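Side-chain contact in cellulase (PDB 3WX5), which probably hydrolyses internal beta-1,4-glucosidic bonds of cellulose, as a family 12 endoglucanase: residues M143-W148 with G222-E227. Residues are numbered along the deposited sequence; the frame is centred on the assembly and turned at random.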
loop_
_atom_site.group_PDB
_atom_site.type_symbol
_atom_site.label_atom_id
_atom_site.label_comp_id
_atom_site.label_asym_id
_atom_site.label_seq_id
_atom_site.Cartn_x
_atom_site.Cartn_y
_atom_site.Cartn_z
ATOM N N MET A 143 -5.656 1.929 4.154
ATOM C CA MET A 143 -4.369 2.576 3.962
ATOM C C MET A 143 -3.748 2.953 5.313
ATOM O O MET A 143 -4.457 3.316 6.254
ATOM C CB MET A 143 -4.512 3.854 3.121
ATOM C CG MET A 143 -5.201 3.683 1.770
ATOM S SD MET A 143 -4.644 4.976 0.594
ATOM C CE MET A 143 -2.992 4.398 0.104
ATOM N N ILE A 144 -2.421 3.037 5.325
ATOM C CA ILE A 144 -1.696 3.492 6.511
ATOM C C ILE A 144 -0.644 4.458 6.028
ATOM O O ILE A 144 0.313 4.040 5.373
ATOM C CB ILE A 144 -1.003 2.342 7.236
ATOM C CG1 ILE A 144 -2.049 1.306 7.675
ATOM C CG2 ILE A 144 -0.275 2.892 8.484
ATOM C CD1 ILE A 144 -1.467 -0.015 8.191
ATOM N N TRP A 145 -0.875 5.749 6.276
ATOM C CA TRP A 145 -0.024 6.805 5.725
ATOM C C TRP A 145 1.068 7.121 6.751
ATOM O O TRP A 145 0.769 7.486 7.885
ATOM C CB TRP A 145 -0.835 8.089 5.478
ATOM C CG TRP A 145 -1.855 8.042 4.334
ATOM C CD1 TRP A 145 -2.552 6.944 3.872
ATOM C CD2 TRP A 145 -2.286 9.158 3.537
ATOM N NE1 TRP A 145 -3.361 7.319 2.805
ATOM C CE2 TRP A 145 -3.250 8.676 2.617
ATOM C CE3 TRP A 145 -1.984 10.533 3.548
ATOM C CZ2 TRP A 145 -3.845 9.502 1.655
ATOM C CZ3 TRP A 145 -2.620 11.378 2.616
ATOM C CH2 TRP A 145 -3.553 10.857 1.698
ATOM N N LEU A 146 2.326 6.997 6.336
ATOM C CA LEU A 146 3.471 7.162 7.235
ATOM C C LEU A 146 4.189 8.490 7.037
ATOM O O LEU A 146 4.816 9.018 7.965
ATOM C CB LEU A 146 4.476 6.020 7.028
ATOM C CG LEU A 146 3.873 4.630 7.263
ATOM C CD1 LEU A 146 4.885 3.579 6.867
ATOM C CD2 LEU A 146 3.430 4.454 8.746
ATOM N N ASN A 147 4.089 9.038 5.828
ATOM C CA ASN A 147 4.839 10.247 5.473
ATOM C C ASN A 147 4.219 10.823 4.179
ATOM O O ASN A 147 3.397 10.176 3.533
ATOM C CB ASN A 147 6.339 9.895 5.276
ATOM C CG ASN A 147 7.278 11.033 5.671
ATOM O OD1 ASN A 147 8.360 10.816 6.273
ATOM N ND2 ASN A 147 6.894 12.246 5.319
ATOM N N TRP A 148 4.483 12.087 3.894
ATOM C CA TRP A 148 3.803 12.772 2.780
ATOM C C TRP A 148 4.396 14.164 2.615
ATOM O O TRP A 148 5.169 14.617 3.455
ATOM C CB TRP A 148 2.295 12.907 3.062
ATOM C CG TRP A 148 2.013 13.740 4.288
ATOM C CD1 TRP A 148 1.936 15.116 4.359
ATOM C CD2 TRP A 148 1.786 13.256 5.612
ATOM N NE1 TRP A 148 1.669 15.510 5.652
ATOM C CE2 TRP A 148 1.603 14.389 6.446
ATOM C CE3 TRP A 148 1.769 11.978 6.186
ATOM C CZ2 TRP A 148 1.417 14.277 7.822
ATOM C CZ3 TRP A 148 1.602 11.866 7.561
ATOM C CH2 TRP A 148 1.441 13.022 8.365
ATOM N N GLY A 222 3.892 1.619 -0.751
ATOM C CA GLY A 222 4.440 2.387 -1.884
ATOM C C GLY A 222 4.139 3.845 -1.689
ATOM O O GLY A 222 3.926 4.276 -0.555
ATOM N N PHE A 223 4.028 4.592 -2.790
ATOM C CA PHE A 223 3.874 6.045 -2.696
ATOM C C PHE A 223 2.700 6.417 -3.584
ATOM O O PHE A 223 2.735 6.157 -4.791
ATOM C CB PHE A 223 5.137 6.739 -3.218
ATOM C CG PHE A 223 6.406 6.296 -2.514
ATOM C CD1 PHE A 223 6.731 6.831 -1.272
ATOM C CD2 PHE A 223 7.216 5.289 -3.052
ATOM C CE1 PHE A 223 7.877 6.420 -0.593
ATOM C CE2 PHE A 223 8.365 4.841 -2.360
ATOM C CZ PHE A 223 8.699 5.428 -1.145
ATOM N N GLU A 224 1.674 7.055 -3.029
ATOM C CA GLU A 224 0.699 7.657 -3.932
ATOM C C GLU A 224 1.282 8.963 -4.452
ATOM O O GLU A 224 1.687 9.833 -3.673
ATOM C CB GLU A 224 -0.656 7.888 -3.256
ATOM C CG GLU A 224 -1.357 6.597 -2.807
ATOM C CD GLU A 224 -2.807 6.837 -2.396
ATOM O OE1 GLU A 224 -3.056 7.560 -1.405
ATOM O OE2 GLU A 224 -3.709 6.346 -3.102
ATOM N N LEU A 225 1.272 9.135 -5.769
ATOM C CA LEU A 225 1.873 10.330 -6.357
ATOM C C LEU A 225 0.775 11.206 -6.969
ATOM O O LEU A 225 -0.005 10.733 -7.786
ATOM C CB LEU A 225 2.876 9.922 -7.434
ATOM C CG LEU A 225 3.986 9.004 -6.927
ATOM C CD1 LEU A 225 4.916 8.655 -8.061
ATOM C CD2 LEU A 225 4.727 9.648 -5.733
ATOM N N TRP A 226 0.687 12.470 -6.538
ATOM C CA TRP A 226 -0.154 13.437 -7.229
ATOM C C TRP A 226 0.695 14.313 -8.172
ATOM O O TRP A 226 0.258 14.679 -9.262
ATOM C CB TRP A 226 -0.880 14.341 -6.242
ATOM C CG TRP A 226 -1.998 13.677 -5.441
ATOM C CD1 TRP A 226 -3.345 13.834 -5.627
ATOM C CD2 TRP A 226 -1.844 12.928 -4.231
ATOM N NE1 TRP A 226 -4.042 13.189 -4.625
ATOM C CE2 TRP A 226 -3.138 12.650 -3.741
ATOM C CE3 TRP A 226 -0.735 12.424 -3.536
ATOM C CZ2 TRP A 226 -3.359 11.880 -2.599
ATOM C CZ3 TRP A 226 -0.964 11.670 -2.380
ATOM C CH2 TRP A 226 -2.268 11.437 -1.915
ATOM N N GLU A 227 1.900 14.674 -7.716
ATOM C CA GLU A 227 2.749 15.609 -8.458
ATOM C C GLU A 227 4.187 15.178 -8.218
ATOM O O GLU A 227 4.598 15.023 -7.071
ATOM C CB GLU A 227 2.524 17.023 -7.923
ATOM C CG GLU A 227 2.781 18.160 -8.897
ATOM C CD GLU A 227 2.089 19.438 -8.397
ATOM O OE1 GLU A 227 2.517 19.931 -7.349
ATOM O OE2 GLU A 227 0.987 19.798 -8.885
#
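E224 meets both M143 and W145 in the beta-jelly-roll sandwich of this family 12 glycoside hydrolase. Strands 140-149 and 215-225 do not pair directly; strand 117-127 runs between them, so these long side chains reach across an intervening strand, on the sheet face that, as in relatives, probably lines the substrate cleft. M143 and E224 approach from opposite directions. The methionine chain bends at its last torsion (chi3 76°), which sets the methyl CE squarely over the flat face of the carboxylate, 3.5 Å from E224 CD. A slim, unbranched thioether suits this place, since it can lie against the acid without competing for its oxygens. Its sulfur serves a second neighbour: W145 NE1 points at M143 SD from 3.5 Å, a nearly straight (162°) but weak hydrogen bond that may help to hold the indole's orientation.

W145 crosses E224 at about a right angle, with indole and carboxylate planes 77° apart. Its six-membered ring brings CZ2 to 3.7 Å from E224 OE1, the oxygen that also takes a hydrogen bond from N119 ND2 on the intervening strand. The acid is thus buried yet held by a polar partner. Replacing E224 with alanine would probably leave the N119 amide without this acceptor and take from M143 CE the surface it rests on.

Beyond the acid, the chain turns a corner at W226, whose indole approaches W145 from the opposite direction. Large aromatic rings suit this wide separation of the strands: the two indoles approach obliquely and touch at their far carbons, W145 CH2 lying 3.9 Å from W226 CH2.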